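Local atomic coordinates of response regulator receiver protein (Dyadobacter fermentans, PDB entry 4XLT), a protein that probably acts as a receiver module in two-component signalling, taking up a phosphoryl group to switch its state. Residues F89-T94 against L113-E118. Residues are numbered along the deposited sequence; the frame is centred on the assembly and turned at random.
Sequences FMISST and LPKPLE
Met90 O accepts the backbone N-H of Leu113 in a short, straight bond of 2.6 Å (N-H...O 172°). Leu113 O then takes Ser92 N, and Ser92 O takes Lys115 N at 2.7 Å. The last donor sits well above the carbonyl plane, where the strands give way to loops. Packing is close on the face that carries Phe89, Ile91 and Leu113. Leu113 CD1 meets Phe89 at CB, 3.9 Å away, and approaches the ring obliquely. Ile91 CG2 lies 4.0 Å from Leu113 CB. Ile91 CD1, on the other branch, reaches Lys115 CE at 3.9 Å. Helix 119-129 covers Leu113 through Leu121 and Leu122. The Ser93 end is looser: it is exposed and poorly ordered, and Ser93 OG lies beside the lysine chain, 3.3 Å from Lys115 CD. Lys115 is extended beyond CG (chi2 -173°), which carries NZ past Ile91 to salt bridges with Asp10, Asp15 and Asp60. A methionine in its place would probably leave these three carboxylates without their shared positive partner. A cis peptide joins Lys115 to Pro116, shortly before helix 119-129. Parallel strands 86-92 and 109-114, linked through helix 97-105, form a beta-alpha-beta unit. Lys115, reaching the predicted phosphorylation site Asp60 and followed by a cis-proline, marks the acidic pocket of a CheY-like receiver domain.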
# COMPACT_ATOMS: atom_id res chain seq x y z
N PHE A 89 0.52 -0.10 15.93
CA PHE A 89 1.57 -0.50 16.86
C PHE A 89 1.11 -1.61 17.79
O PHE A 89 -0.05 -1.64 18.22
CB PHE A 89 2.04 0.70 17.69
CG PHE A 89 2.66 1.79 16.88
CD1 PHE A 89 1.87 2.76 16.28
CD2 PHE A 89 4.03 1.84 16.69
CE1 PHE A 89 2.45 3.77 15.52
CE2 PHE A 89 4.61 2.84 15.92
CZ PHE A 89 3.81 3.80 15.34
N MSE A 90 2.01 -2.53 18.09
CA MSE A 90 1.74 -3.62 19.01
C MSE A 90 2.20 -3.23 20.42
O MSE A 90 3.29 -2.68 20.58
CB MSE A 90 2.43 -4.91 18.54
CG MSE A 90 2.05 -6.16 19.31
SE MSE A 90 0.33 -6.91 18.77
CE MSE A 90 0.85 -7.73 17.09
N ILE A 91 1.37 -3.49 21.42
CA ILE A 91 1.76 -3.19 22.80
C ILE A 91 1.63 -4.43 23.68
O ILE A 91 0.74 -5.25 23.48
CB ILE A 91 0.91 -2.05 23.41
CG1 ILE A 91 -0.58 -2.39 23.35
CG2 ILE A 91 1.20 -0.73 22.70
CD1 ILE A 91 -1.47 -1.37 24.03
N SER A 92 2.54 -4.56 24.64
CA SER A 92 2.54 -5.72 25.52
C SER A 92 3.37 -5.49 26.78
O SER A 92 4.32 -4.70 26.78
CB SER A 92 3.08 -6.95 24.78
OG SER A 92 3.03 -8.10 25.61
N SER A 93 2.99 -6.17 27.86
CA SER A 93 3.73 -6.11 29.12
C SER A 93 4.93 -7.04 29.08
O SER A 93 5.99 -6.73 29.62
CB SER A 93 2.82 -6.46 30.29
OG SER A 93 1.75 -5.53 30.41
N THR A 94 4.75 -8.20 28.45
CA THR A 94 5.83 -9.17 28.28
C THR A 94 6.43 -9.05 26.89
O THR A 94 5.71 -8.95 25.90
CB THR A 94 5.35 -10.61 28.51
OG1 THR A 94 4.44 -10.98 27.47
CG2 THR A 94 4.65 -10.73 29.86
N LEU A 113 5.71 -1.96 21.16
CA LEU A 113 5.94 -1.07 22.28
C LEU A 113 5.66 -1.77 23.61
O LEU A 113 4.73 -2.57 23.71
CB LEU A 113 5.07 0.19 22.15
CG LEU A 113 5.20 0.88 20.80
CD1 LEU A 113 4.21 2.03 20.67
CD2 LEU A 113 6.62 1.36 20.58
N PRO A 114 6.47 -1.47 24.64
CA PRO A 114 6.28 -2.10 25.95
C PRO A 114 5.18 -1.44 26.78
O PRO A 114 4.86 -0.27 26.56
CB PRO A 114 7.65 -1.90 26.62
CG PRO A 114 8.16 -0.63 26.03
CD PRO A 114 7.65 -0.59 24.61
N LYS A 115 4.59 -2.20 27.69
CA LYS A 115 3.65 -1.67 28.67
C LYS A 115 4.37 -1.39 29.99
O LYS A 115 5.19 -2.19 30.43
CB LYS A 115 2.49 -2.63 28.91
CG LYS A 115 1.41 -2.61 27.83
CD LYS A 115 0.24 -3.47 28.27
CE LYS A 115 -0.92 -3.40 27.29
NZ LYS A 115 -2.09 -4.17 27.79
N PRO A 116 4.05 -0.26 30.64
CA PRO A 116 3.08 0.74 30.18
C PRO A 116 3.64 1.63 29.07
O PRO A 116 4.86 1.68 28.89
CB PRO A 116 2.80 1.56 31.44
CG PRO A 116 4.08 1.49 32.20
CD PRO A 116 4.63 0.11 31.94
N LEU A 117 2.76 2.30 28.34
CA LEU A 117 3.17 3.12 27.21
C LEU A 117 4.00 4.34 27.64
O LEU A 117 3.59 5.10 28.52
CB LEU A 117 1.94 3.59 26.44
CG LEU A 117 2.19 4.19 25.06
CD1 LEU A 117 2.84 3.15 24.16
CD2 LEU A 117 0.89 4.68 24.47
N GLU A 118 5.16 4.51 27.02
CA GLU A 118 5.98 5.69 27.25
C GLU A 118 5.58 6.80 26.29
O GLU A 118 5.94 6.77 25.11
CB GLU A 118 7.47 5.38 27.12
CG GLU A 118 8.07 4.59 28.28
CD GLU A 118 7.84 3.10 28.15
OE1 GLU A 118 7.49 2.63 27.05
OE2 GLU A 118 8.01 2.38 29.17